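Local coordinates for protein YciF (Escherichia coli, PDB 2GS4), which is a homodimeric stress protein of the ferritin clan, rubrerythrin-like and probably metal-binding, whose precise cellular function remains unsettled, at residues Leu123-Gly128 with Leu135-Leu140; His52-Arg57 with Leu140-Ala145; Lys108-Glu113 with Lys144-Lys149; Arg26-Leu31 with His45-Glu50. All blocks are in the same frame, centred on the assembly; numbering follows the deposited sequence.

In the fold
The four contacts mark out a ferritin-like helical bundle. Interaction 4 comes first along the chain, pinning helix 6-33 to helix 38-63, and closes before the others open. Interactions 1, 2 and 3 all draw on helix 130-159: interactions 1 and 3 set it against helix 95-126, about 18 Å apart between centres, while interaction 2 sets it against helix 38-63. Interaction 1 is nested within the loops closed by interactions 2 and 3. Interactions 2, 3 and 4, with centres about 10 to 13 Å from one another, meet through Glu143, Glu110, His47 and Glu50, a polar cluster inside the bundle consistent with a metal-binding role.

Interaction 1: Leu123-Gly128 with Leu135-Leu140; sequences LAEQLG and LLKETL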
loop_
_atom_site.group_PDB
_atom_site.type_symbol
_atom_site.label_atom_id
_atom_site.label_comp_id
_atom_site.label_asym_id
_atom_site.label_seq_id
_atom_site.Cartn_x
_atom_site.Cartn_y
_atom_site.Cartn_z
ATOM N N LEU A 123 -1.402 -14.294 10.158
ATOM C CA LEU A 123 -0.812 -15.336 9.326
ATOM C C LEU A 123 0.171 -16.159 10.154
ATOM O O LEU A 123 0.143 -17.386 10.125
ATOM C CB LEU A 123 -0.099 -14.730 8.115
ATOM C CG LEU A 123 -1.025 -14.102 7.072
ATOM C CD1 LEU A 123 -0.204 -13.634 5.883
ATOM C CD2 LEU A 123 -2.066 -15.119 6.622
ATOM N N ALA A 124 1.035 -15.482 10.900
ATOM C CA ALA A 124 2.000 -16.177 11.737
ATOM C C ALA A 124 1.252 -17.089 12.706
ATOM O O ALA A 124 1.627 -18.247 12.885
ATOM C CB ALA A 124 2.858 -15.172 12.508
ATOM N N GLU A 125 0.190 -16.575 13.321
ATOM C CA GLU A 125 -0.589 -17.379 14.260
ATOM C C GLU A 125 -1.173 -18.608 13.590
ATOM O O GLU A 125 -1.100 -19.720 14.119
ATOM C CB GLU A 125 -1.729 -16.563 14.855
ATOM C CG GLU A 125 -1.465 -16.120 16.272
ATOM C CD GLU A 125 -2.623 -15.353 16.863
ATOM O OE1 GLU A 125 -2.938 -14.262 16.346
ATOM O OE2 GLU A 125 -3.222 -15.842 17.842
ATOM N N GLN A 126 -1.755 -18.398 12.417
ATOM C CA GLN A 126 -2.369 -19.476 11.665
ATOM C C GLN A 126 -1.370 -20.482 11.103
ATOM O O GLN A 126 -1.751 -21.594 10.737
ATOM C CB GLN A 126 -3.239 -18.883 10.552
ATOM C CG GLN A 126 -4.546 -18.307 11.076
ATOM C CD GLN A 126 -5.572 -19.388 11.369
ATOM O OE1 GLN A 126 -6.240 -19.883 10.462
ATOM N NE2 GLN A 126 -5.692 -19.769 12.634
ATOM N N LEU A 127 -0.094 -20.106 11.033
ATOM C CA LEU A 127 0.920 -21.026 10.522
ATOM C C LEU A 127 1.596 -21.775 11.670
ATOM O O LEU A 127 2.481 -22.596 11.452
ATOM C CB LEU A 127 1.964 -20.270 9.695
ATOM C CG LEU A 127 1.533 -19.782 8.306
ATOM C CD1 LEU A 127 2.427 -18.639 7.854
ATOM C CD2 LEU A 127 1.592 -20.936 7.316
ATOM N N GLY A 128 1.170 -21.484 12.892
ATOM C CA GLY A 128 1.746 -22.144 14.048
ATOM C C GLY A 128 3.062 -21.550 14.515
ATOM O O GLY A 128 3.806 -22.208 15.244
ATOM N N LEU A 135 5.626 -11.546 18.689
ATOM C CA LEU A 135 6.475 -10.434 18.300
ATOM C C LEU A 135 5.751 -9.460 17.395
ATOM O O LEU A 135 5.831 -8.253 17.579
ATOM C CB LEU A 135 7.716 -10.945 17.583
ATOM C CG LEU A 135 8.622 -11.776 18.479
ATOM C CD1 LEU A 135 9.715 -12.398 17.644
ATOM C CD2 LEU A 135 9.193 -10.894 19.584
ATOM N N LEU A 136 5.051 -9.995 16.402
ATOM C CA LEU A 136 4.335 -9.144 15.473
ATOM C C LEU A 136 3.225 -8.364 16.166
ATOM O O LEU A 136 2.940 -7.227 15.783
ATOM C CB LEU A 136 3.789 -9.985 14.315
ATOM C CG LEU A 136 4.885 -10.626 13.452
ATOM C CD1 LEU A 136 4.305 -11.790 12.675
ATOM C CD2 LEU A 136 5.496 -9.586 12.515
ATOM N N LYS A 137 2.600 -8.951 17.186
ATOM C CA LYS A 137 1.549 -8.232 17.889
ATOM C C LYS A 137 2.183 -7.110 18.714
ATOM O O LYS A 137 1.537 -6.100 19.001
ATOM C CB LYS A 137 0.716 -9.194 18.757
ATOM C CG LYS A 137 -0.361 -9.938 17.936
ATOM C CD LYS A 137 -0.958 -11.134 18.672
ATOM C CE LYS A 137 -1.824 -11.998 17.747
ATOM N NZ LYS A 137 -3.142 -11.402 17.376
ATOM N N GLU A 138 3.454 -7.276 19.076
ATOM C CA GLU A 138 4.142 -6.243 19.838
ATOM C C GLU A 138 4.357 -5.030 18.945
ATOM O O GLU A 138 4.163 -3.895 19.375
ATOM C CB GLU A 138 5.476 -6.766 20.385
ATOM C CG GLU A 138 5.268 -7.782 21.497
ATOM C CD GLU A 138 6.562 -8.264 22.119
ATOM O OE1 GLU A 138 6.483 -9.014 23.114
ATOM O OE2 GLU A 138 7.653 -7.904 21.619
ATOM N N THR A 139 4.753 -5.255 17.702
ATOM C CA THR A 139 4.951 -4.132 16.807
ATOM C C THR A 139 3.590 -3.527 16.504
ATOM O O THR A 139 3.428 -2.307 16.515
ATOM C CB THR A 139 5.636 -4.558 15.510
ATOM O OG1 THR A 139 6.972 -4.985 15.801
ATOM C CG2 THR A 139 5.702 -3.385 14.539
ATOM N N LEU A 140 2.602 -4.384 16.264
ATOM C CA LEU A 140 1.259 -3.904 15.980
ATOM C C LEU A 140 0.821 -2.903 17.044
ATOM O O LEU A 140 0.383 -1.805 16.726
ATOM C CB LEU A 140 0.261 -5.060 15.944
ATOM C CG LEU A 140 -1.199 -4.618 15.815
ATOM C CD1 LEU A 140 -1.385 -3.834 14.522
ATOM C CD2 LEU A 140 -2.114 -5.825 15.847
#
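Ala124 turns its methyl group onto one branch of Leu136: CB meets CD1 at 3.7 Å, a small apolar touch between buried residues near the end of helix 95-126. Leu136 can offer that branch because its CG stands anti to the carbonyl carbon (chi1 -64°), and the same side chain also packs on Tyr117 and Ala121 of that helix. Beside this apolar touch lies a charged pair. The chain of Glu125, extended beyond CG, crosses that of Lys137 at about a right angle, and the lysine bends at its last torsion (chi4 -73°) to bring the ammonium group alongside the carboxylate. The salt bridge measures 3.0 Å from Glu125 OE1 to Lys137 NZ, although the placing of OE1 in the model is somewhat doubtful. With an alanine at Glu125 the ammonium of Lys137 would probably lose its carboxylate mate here, and the lysine tip would be freer to swing. Just beyond, the helix is brought to an end by Gly128, whose positive phi of 81° would press any CB against the preceding carbonyl oxygen, and Gly128 N bonds to Glu125 O at 3.1 Å. The whole is characteristic of a tight helical hairpin: a Schellman motif closes helix 95-126, a short turn follows, and helix 130-159 folds back against it within the ferritin-like bundle.

Interaction 2: His52-Arg57 with Leu140-Ala145; sequences HGQIER and LEEEKA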
loop_
_atom_site.group_PDB
_atom_site.type_symbol
_atom_site.label_atom_id
_atom_site.label_comp_id
_atom_site.label_asym_id
_atom_site.label_seq_id
_atom_site.Cartn_x
_atom_site.Cartn_y
_atom_site.Cartn_z
ATOM N N HIS A 52 13.654 1.393 14.115
ATOM C CA HIS A 52 14.900 0.645 14.032
ATOM C C HIS A 52 14.720 -0.573 14.933
ATOM O O HIS A 52 15.187 -1.672 14.618
ATOM C CB HIS A 52 16.096 1.491 14.500
ATOM C CG HIS A 52 16.792 2.218 13.390
ATOM N ND1 HIS A 52 16.803 3.595 13.286
ATOM C CD2 HIS A 52 17.479 1.757 12.318
ATOM C CE1 HIS A 52 17.463 3.946 12.197
ATOM N NE2 HIS A 52 17.883 2.850 11.591
ATOM N N GLY A 53 14.018 -0.377 16.046
ATOM C CA GLY A 53 13.780 -1.474 16.964
ATOM C C GLY A 53 12.877 -2.535 16.352
ATOM O O GLY A 53 13.040 -3.723 16.617
ATOM N N GLN A 54 11.919 -2.105 15.535
ATOM C CA GLN A 54 10.988 -3.025 14.897
ATOM C C GLN A 54 11.692 -3.851 13.830
ATOM O O GLN A 54 11.321 -5.010 13.585
ATOM C CB GLN A 54 9.788 -2.236 14.334
ATOM C CG GLN A 54 8.976 -1.593 15.462
ATOM C CD GLN A 54 7.993 -0.525 15.014
ATOM O OE1 GLN A 54 8.030 -0.062 13.878
ATOM N NE2 GLN A 54 7.116 -0.112 15.930
ATOM N N ILE A 55 12.717 -3.283 13.199
ATOM C CA ILE A 55 13.440 -4.049 12.208
ATOM C C ILE A 55 14.168 -5.163 12.980
ATOM O O ILE A 55 14.215 -6.305 12.527
ATOM C CB ILE A 55 14.430 -3.169 11.409
ATOM C CG1 ILE A 55 13.634 -2.191 10.534
ATOM C CG2 ILE A 55 15.328 -4.042 10.532
ATOM C CD1 ILE A 55 14.473 -1.240 9.695
ATOM N N GLU A 56 14.711 -4.847 14.152
ATOM C CA GLU A 56 15.392 -5.888 14.929
ATOM C C GLU A 56 14.405 -6.995 15.268
ATOM O O GLU A 56 14.750 -8.178 15.250
ATOM C CB GLU A 56 15.986 -5.322 16.227
ATOM C CG GLU A 56 17.103 -4.311 15.993
ATOM C CD GLU A 56 18.298 -4.918 15.295
ATOM O OE1 GLU A 56 18.972 -4.185 14.547
ATOM O OE2 GLU A 56 18.571 -6.118 15.501
ATOM N N ARG A 57 13.170 -6.617 15.579
ATOM C CA ARG A 57 12.163 -7.609 15.920
ATOM C C ARG A 57 11.870 -8.510 14.714
ATOM O O ARG A 57 11.578 -9.696 14.885
ATOM C CB ARG A 57 10.888 -6.923 16.422
ATOM C CG ARG A 57 9.949 -7.848 17.179
ATOM C CD ARG A 57 8.868 -7.057 17.899
ATOM N NE ARG A 57 9.419 -6.261 18.991
ATOM C CZ ARG A 57 9.030 -5.023 19.278
ATOM N NH1 ARG A 57 9.576 -4.367 20.295
ATOM N NH2 ARG A 57 8.109 -4.427 18.528
ATOM N N LEU A 140 2.602 -4.384 16.264
ATOM C CA LEU A 140 1.259 -3.904 15.980
ATOM C C LEU A 140 0.821 -2.903 17.044
ATOM O O LEU A 140 0.383 -1.805 16.726
ATOM C CB LEU A 140 0.261 -5.060 15.944
ATOM C CG LEU A 140 -1.199 -4.618 15.815
ATOM C CD1 LEU A 140 -1.385 -3.834 14.522
ATOM C CD2 LEU A 140 -2.114 -5.825 15.847
ATOM N N GLU A 141 0.966 -3.275 18.310
ATOM C CA GLU A 141 0.555 -2.390 19.395
ATOM C C GLU A 141 1.355 -1.088 19.466
ATOM O O GLU A 141 0.804 -0.043 19.813
ATOM C CB GLU A 141 0.620 -3.132 20.737
ATOM C CG GLU A 141 -0.232 -4.397 20.761
ATOM C CD GLU A 141 -1.678 -4.147 20.354
ATOM O OE1 GLU A 141 -2.301 -5.076 19.796
ATOM O OE2 GLU A 141 -2.193 -3.033 20.599
ATOM N N GLU A 142 2.648 -1.137 19.143
ATOM C CA GLU A 142 3.459 0.077 19.179
ATOM C C GLU A 142 2.983 1.044 18.102
ATOM O O GLU A 142 2.915 2.251 18.322
ATOM C CB GLU A 142 4.943 -0.247 18.965
ATOM C CG GLU A 142 5.609 -0.943 20.150
ATOM C CD GLU A 142 7.067 -1.261 19.879
ATOM O OE1 GLU A 142 7.460 -1.324 18.692
ATOM O OE2 GLU A 142 7.821 -1.462 20.852
ATOM N N GLU A 143 2.659 0.507 16.932
ATOM C CA GLU A 143 2.187 1.336 15.830
ATOM C C GLU A 143 0.838 1.950 16.173
ATOM O O GLU A 143 0.550 3.089 15.795
ATOM C CB GLU A 143 2.094 0.512 14.550
ATOM C CG GLU A 143 3.461 0.110 14.005
ATOM C CD GLU A 143 4.393 1.299 13.848
ATOM O OE1 GLU A 143 5.264 1.496 14.722
ATOM O OE2 GLU A 143 4.242 2.045 12.860
ATOM N N LYS A 144 0.010 1.199 16.888
ATOM C CA LYS A 144 -1.283 1.724 17.300
ATOM C C LYS A 144 -1.051 2.868 18.291
ATOM O O LYS A 144 -1.686 3.917 18.191
ATOM C CB LYS A 144 -2.143 0.618 17.923
ATOM C CG LYS A 144 -2.802 -0.310 16.883
ATOM C CD LYS A 144 -3.665 -1.392 17.543
ATOM C CE LYS A 144 -4.287 -2.323 16.504
ATOM N NZ LYS A 144 -5.031 -3.449 17.146
ATOM N N ALA A 145 -0.121 2.686 19.225
ATOM C CA ALA A 145 0.163 3.745 20.191
ATOM C C ALA A 145 0.778 4.948 19.478
ATOM O O ALA A 145 0.506 6.100 19.830
ATOM C CB ALA A 145 1.100 3.245 21.283
#
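At the edge of the Arg57 guanidinium, in its plane, lies the carboxylate of Glu142, the two flat groups being turned 61° apart. NH2 of Arg57 reaches OE1 of Glu142 at 3.2 Å from above the carboxylate plane, while NH1 makes a weak bond of 3.4 Å to OE2; the two together form a salt bridge. The amide of Gln54 comes to the same Glu142 OE1 from the opposite face, so that this oxygen is gripped by two donors. Gln54 spends both N-H groups in its own amide plane: NE2 bonds to Glu142 OE1 at 3.0 Å, nearly straight at 171°, and to Glu143 OE1 at 2.7 Å, on the anti side each time, somewhat tilted from the carboxylate plane, more so at Glu143. The chain of Gln54, extended beyond CG, carries the amide between the two glutamates and runs alongside Glu142, pointing the other way, whereas Glu143 bends at chi2 (-52°) to meet it. A leucine in place of Gln54 would probably leave Glu142 OE1 to Arg57 alone and deprive Glu143 OE1 of one of its donors. Arg57 NH2 is shared with Thr139 OG1, and Glu143 OE1 is also hydrogen-bonded to His47 NE2. Such long polar arms suit a wide spacing, for the antiparallel axes of the segments approach only to 11.7 Å. On the inner side of the bundle, helix 6-33 brings Glu21 to Gln54, and helix 95-126 sets Glu113 and Ile114 against Glu143.

Interaction 3: Lys108-Glu113 with Lys144-Lys149; sequences KVEHYE and KATDIK
Glu110 begins its contact at CB, which lies 3.5 Å from OD1 of Asp147, where the backbones come close: the CA atoms of Glu110 and Asp147 are 6.1 Å apart. One atom further, CG is still 3.9 Å from Asp147 OD1, and the two chains overlap head to tail. At chi2 (-45°) the chain then bends away from the aspartate, and the carboxylate is carried toward Thr146 instead, where CD meets the methyl CG2 at 4.1 Å. After the bend Glu110 OE1 stands 5.6 Å from Asp147 OD1 but comes close to Glu143 OE2. The contact is van der Waals in kind, methylene carbons against a carboxylate oxygen and a carboxylate carbon against a methyl, with no hydrogen bond crossing it. Thr146 presents that methyl because CG2 stands opposite its backbone N, while the hydroxyl, on the other branch, bonds to Glu50 OE1 and to the backbone Glu142 O. The tip of Glu110 continues past the threonine to OE2, close to the His47 ring. This crowd of carboxylates and a histidine is consistent with the metal-centre region of ferritin-like bundles. Helix 95-126 is thus set against helix 130-159 on one side, while helix 38-63 brings His47 up to both Glu110 and Thr146. Helices 76-89 and 6-33 cover Val109, and Lys108 reaches out to a salt bridge with Glu79 of the second subunit.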
loop_
_atom_site.group_PDB
_atom_site.type_symbol
_atom_site.label_atom_id
_atom_site.label_comp_id
_atom_site.label_asym_id
_atom_site.label_seq_id
_atom_site.Cartn_x
_atom_site.Cartn_y
_atom_site.Cartn_z
ATOM N N LYS A 108 -1.335 8.203 7.631
ATOM C CA LYS A 108 -1.586 7.335 6.478
ATOM C C LYS A 108 -0.550 6.217 6.520
ATOM O O LYS A 108 -0.857 5.057 6.244
ATOM C CB LYS A 108 -1.459 8.121 5.160
ATOM C CG LYS A 108 -2.626 9.072 4.857
ATOM C CD LYS A 108 -3.913 8.300 4.610
ATOM C CE LYS A 108 -5.051 9.222 4.184
ATOM N NZ LYS A 108 -6.273 8.437 3.843
ATOM N N VAL A 109 0.685 6.585 6.853
ATOM C CA VAL A 109 1.765 5.614 6.961
ATOM C C VAL A 109 1.372 4.642 8.077
ATOM O O VAL A 109 1.552 3.430 7.942
ATOM C CB VAL A 109 3.134 6.315 7.267
ATOM C CG1 VAL A 109 4.141 5.304 7.837
ATOM C CG2 VAL A 109 3.702 6.922 5.996
ATOM N N GLU A 110 0.789 5.154 9.156
ATOM C CA GLU A 110 0.378 4.273 10.247
ATOM C C GLU A 110 -0.806 3.382 9.871
ATOM O O GLU A 110 -0.867 2.230 10.289
ATOM C CB GLU A 110 0.058 5.066 11.521
ATOM C CG GLU A 110 1.291 5.700 12.174
ATOM C CD GLU A 110 2.478 4.749 12.248
ATOM O OE1 GLU A 110 2.370 3.688 12.895
ATOM O OE2 GLU A 110 3.524 5.072 11.651
ATOM N N HIS A 111 -1.743 3.896 9.080
ATOM C CA HIS A 111 -2.883 3.080 8.669
ATOM C C HIS A 111 -2.311 1.856 7.955
ATOM O O HIS A 111 -2.715 0.718 8.215
ATOM C CB HIS A 111 -3.802 3.874 7.730
ATOM C CG HIS A 111 -4.953 3.081 7.187
ATOM N ND1 HIS A 111 -6.267 3.386 7.468
ATOM C CD2 HIS A 111 -4.986 2.009 6.359
ATOM C CE1 HIS A 111 -7.060 2.538 6.837
ATOM N NE2 HIS A 111 -6.309 1.694 6.157
ATOM N N TYR A 112 -1.347 2.096 7.072
ATOM C CA TYR A 112 -0.708 1.025 6.321
ATOM C C TYR A 112 0.054 0.051 7.224
ATOM O O TYR A 112 -0.094 -1.157 7.106
ATOM C CB TYR A 112 0.259 1.613 5.294
ATOM C CG TYR A 112 0.983 0.585 4.448
ATOM C CD1 TYR A 112 0.370 0.008 3.338
ATOM C CD2 TYR A 112 2.291 0.207 4.749
ATOM C CE1 TYR A 112 1.046 -0.917 2.543
ATOM C CE2 TYR A 112 2.975 -0.715 3.964
ATOM C CZ TYR A 112 2.347 -1.270 2.860
ATOM O OH TYR A 112 3.027 -2.159 2.060
ATOM N N GLU A 113 0.870 0.577 8.128
ATOM C CA GLU A 113 1.650 -0.297 9.000
ATOM C C GLU A 113 0.798 -1.173 9.902
ATOM O O GLU A 113 1.035 -2.377 10.014
ATOM C CB GLU A 113 2.633 0.537 9.814
ATOM C CG GLU A 113 3.714 1.159 8.943
ATOM C CD GLU A 113 4.812 0.173 8.585
ATOM O OE1 GLU A 113 5.710 -0.035 9.426
ATOM O OE2 GLU A 113 4.771 -0.404 7.477
ATOM N N LYS A 144 0.010 1.199 16.888
ATOM C CA LYS A 144 -1.283 1.724 17.300
ATOM C C LYS A 144 -1.051 2.868 18.291
ATOM O O LYS A 144 -1.686 3.917 18.191
ATOM C CB LYS A 144 -2.143 0.618 17.923
ATOM C CG LYS A 144 -2.802 -0.310 16.883
ATOM C CD LYS A 144 -3.665 -1.392 17.543
ATOM C CE LYS A 144 -4.287 -2.323 16.504
ATOM N NZ LYS A 144 -5.031 -3.449 17.146
ATOM N N ALA A 145 -0.121 2.686 19.225
ATOM C CA ALA A 145 0.163 3.745 20.191
ATOM C C ALA A 145 0.778 4.948 19.478
ATOM O O ALA A 145 0.506 6.100 19.830
ATOM C CB ALA A 145 1.100 3.245 21.283
ATOM N N THR A 146 1.614 4.685 18.479
ATOM C CA THR A 146 2.231 5.773 17.736
ATOM C C THR A 146 1.120 6.544 17.022
ATOM O O THR A 146 1.124 7.769 16.992
ATOM C CB THR A 146 3.276 5.238 16.720
ATOM O OG1 THR A 146 4.382 4.669 17.435
ATOM C CG2 THR A 146 3.784 6.347 15.812
ATOM N N ASP A 147 0.141 5.823 16.483
ATOM C CA ASP A 147 -0.962 6.474 15.798
ATOM C C ASP A 147 -1.787 7.330 16.770
ATOM O O ASP A 147 -2.158 8.453 16.435
ATOM C CB ASP A 147 -1.851 5.440 15.101
ATOM C CG ASP A 147 -2.570 6.015 13.891
ATOM O OD1 ASP A 147 -2.124 7.068 13.378
ATOM O OD2 ASP A 147 -3.566 5.414 13.439
ATOM N N ILE A 148 -2.062 6.819 17.971
ATOM C CA ILE A 148 -2.838 7.581 18.950
ATOM C C ILE A 148 -2.105 8.868 19.322
ATOM O O ILE A 148 -2.730 9.910 19.514
ATOM C CB ILE A 148 -3.120 6.743 20.225
ATOM C CG1 ILE A 148 -4.204 5.703 19.918
ATOM C CG2 ILE A 148 -3.581 7.662 21.374
ATOM C CD1 ILE A 148 -4.209 4.501 20.840
ATOM N N LYS A 149 -0.781 8.796 19.420
ATOM C CA LYS A 149 0.003 9.976 19.751
ATOM C C LYS A 149 -0.113 10.989 18.607
ATOM O O LYS A 149 -0.204 12.190 18.848
ATOM C CB LYS A 149 1.465 9.580 19.996
ATOM C CG LYS A 149 2.435 10.755 20.146
ATOM C CD LYS A 149 1.914 11.843 21.080
ATOM C CE LYS A 149 1.953 11.430 22.543
ATOM N NZ LYS A 149 1.217 10.165 22.796
#

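Interaction 4: Arg26-Leu31 with His45-Glu50; sequences RALAKL and HAHLEE
The meeting of Leu28 with Leu48 and His47 is an apolar helix-to-helix contact, joining the first two long helices of the chain, 6-33 and 38-63, in a hairpin. The segments run antiparallel at a crossing angle of -163°, and their axes come within 8.6 Å, close enough for backbone carbons to share in the packing. Leu28 is the centrepiece. Its CB faces CB of Leu48 at 3.9 Å, and its CD1 tucks down onto the opposite helix, 3.7 Å from Leu48 CA and equally near His47 O. Leu48 answers from the other direction: with CG anti to the backbone N (chi1 164°), it swings CD2 alongside Ala29, 4.0 Å from that CB. The small methyl of Ala29 lets the Leu48 branch settle against helix 6-33, CD2 also coming within 4.1 Å of Ala29 CA. On the inner side, both methyls of Leu28 approach the His47 ring, CD1 lying 3.8 Å and CD2 3.9 Å from ND1. That packing borders the ring at one nitrogen, while the other, NE2, has its polar partner in Glu143 of helix 130-159. The leucine methyls on one side and the bond at NE2 on the other are likely to restrict how the imidazole turns. Around the contact, helix 95-126 supplies Leu102 against Leu31, and helix 76-89 packs on Ala27 and Leu31 through Ile82 and Ile89.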
loop_
_atom_site.group_PDB
_atom_site.type_symbol
_atom_site.label_atom_id
_atom_site.label_comp_id
_atom_site.label_asym_id
_atom_site.label_seq_id
_atom_site.Cartn_x
_atom_site.Cartn_y
_atom_site.Cartn_z
ATOM N N ARG A 26 14.618 6.281 6.836
ATOM C CA ARG A 26 15.079 7.489 6.158
ATOM C C ARG A 26 13.986 8.562 6.219
ATOM O O ARG A 26 14.240 9.704 6.600
ATOM C CB ARG A 26 15.421 7.212 4.679
ATOM C CG ARG A 26 16.727 6.445 4.409
ATOM C CD ARG A 26 16.503 4.972 4.025
ATOM N NE ARG A 26 15.907 4.783 2.700
ATOM C CZ ARG A 26 15.775 3.598 2.102
ATOM N NH1 ARG A 26 16.199 2.495 2.707
ATOM N NH2 ARG A 26 15.211 3.512 0.903
ATOM N N ALA A 27 12.768 8.184 5.852
ATOM C CA ALA A 27 11.653 9.125 5.840
ATOM C C ALA A 27 11.399 9.827 7.173
ATOM O O ALA A 27 11.145 11.028 7.208
ATOM C CB ALA A 27 10.388 8.420 5.380
ATOM N N LEU A 28 11.474 9.084 8.271
ATOM C CA LEU A 28 11.222 9.671 9.581
ATOM C C LEU A 28 12.277 10.703 9.993
ATOM O O LEU A 28 11.952 11.686 10.657
ATOM C CB LEU A 28 11.095 8.562 10.635
ATOM C CG LEU A 28 9.870 7.655 10.436
ATOM C CD1 LEU A 28 9.970 6.416 11.313
ATOM C CD2 LEU A 28 8.606 8.435 10.752
ATOM N N ALA A 29 13.535 10.493 9.607
ATOM C CA ALA A 29 14.580 11.454 9.952
ATOM C C ALA A 29 14.291 12.749 9.200
ATOM O O ALA A 29 14.481 13.843 9.739
ATOM C CB ALA A 29 15.944 10.919 9.563
ATOM N N LYS A 30 13.834 12.625 7.954
ATOM C CA LYS A 30 13.504 13.803 7.159
ATOM C C LYS A 30 12.274 14.482 7.768
ATOM O O LYS A 30 12.244 15.704 7.912
ATOM C CB LYS A 30 13.209 13.439 5.694
ATOM C CG LYS A 30 14.415 13.060 4.808
ATOM C CD LYS A 30 14.008 13.105 3.315
ATOM C CE LYS A 30 15.103 12.609 2.362
ATOM N NZ LYS A 30 14.784 12.875 0.915
ATOM N N LEU A 31 11.259 13.704 8.137
ATOM C CA LEU A 31 10.066 14.310 8.722
ATOM C C LEU A 31 10.379 15.064 9.999
ATOM O O LEU A 31 9.844 16.147 10.225
ATOM C CB LEU A 31 8.991 13.263 9.013
ATOM C CG LEU A 31 8.205 12.733 7.820
ATOM C CD1 LEU A 31 7.420 11.522 8.272
ATOM C CD2 LEU A 31 7.277 13.815 7.265
ATOM N N HIS A 45 11.041 11.647 15.670
ATOM C CA HIS A 45 12.333 11.121 16.095
ATOM C C HIS A 45 12.119 9.899 16.977
ATOM O O HIS A 45 12.862 8.921 16.884
ATOM C CB HIS A 45 13.135 12.184 16.852
ATOM C CG HIS A 45 14.524 11.750 17.208
ATOM N ND1 HIS A 45 15.464 11.404 16.259
ATOM C CD2 HIS A 45 15.129 11.597 18.407
ATOM C CE1 HIS A 45 16.587 11.054 16.861
ATOM N NE2 HIS A 45 16.409 11.162 18.167
ATOM N N ALA A 46 11.096 9.945 17.824
ATOM C CA ALA A 46 10.805 8.814 18.688
ATOM C C ALA A 46 10.411 7.616 17.824
ATOM O O ALA A 46 10.853 6.497 18.074
ATOM C CB ALA A 46 9.678 9.158 19.658
ATOM N N HIS A 47 9.596 7.847 16.798
ATOM C CA HIS A 47 9.169 6.740 15.944
ATOM C C HIS A 47 10.330 6.204 15.111
ATOM O O HIS A 47 10.351 5.021 14.755
ATOM C CB HIS A 47 8.031 7.164 15.017
ATOM C CG HIS A 47 7.320 6.009 14.383
ATOM N ND1 HIS A 47 6.660 6.112 13.179
ATOM C CD2 HIS A 47 7.165 4.726 14.790
ATOM C CE1 HIS A 47 6.130 4.938 12.869
ATOM N NE2 HIS A 47 6.423 4.084 13.830
ATOM N N LEU A 48 11.293 7.072 14.801
ATOM C CA LEU A 48 12.463 6.674 14.029
ATOM C C LEU A 48 13.235 5.627 14.831
ATOM O O LEU A 48 13.733 4.644 14.278
ATOM C CB LEU A 48 13.367 7.879 13.763
ATOM C CG LEU A 48 14.794 7.551 13.311
ATOM C CD1 LEU A 48 14.746 6.567 12.157
ATOM C CD2 LEU A 48 15.533 8.821 12.911
ATOM N N GLU A 49 13.337 5.852 16.134
ATOM C CA GLU A 49 14.044 4.913 16.993
ATOM C C GLU A 49 13.252 3.623 17.132
ATOM O O GLU A 49 13.800 2.537 16.961
ATOM C CB GLU A 49 14.301 5.549 18.354
ATOM C CG GLU A 49 15.204 6.760 18.257
ATOM C CD GLU A 49 16.465 6.457 17.474
ATOM O OE1 GLU A 49 17.012 7.384 16.840
ATOM O OE2 GLU A 49 16.913 5.288 17.495
ATOM N N GLU A 50 11.956 3.744 17.412
ATOM C CA GLU A 50 11.086 2.582 17.544
ATOM C C GLU A 50 11.100 1.744 16.252
ATOM O O GLU A 50 11.032 0.522 16.315
ATOM C CB GLU A 50 9.659 3.052 17.911
ATOM C CG GLU A 50 8.524 2.044 17.719
ATOM C CD GLU A 50 7.158 2.623 18.098
ATOM O OE1 GLU A 50 6.188 2.430 17.333
ATOM O OE2 GLU A 50 7.053 3.270 19.165
#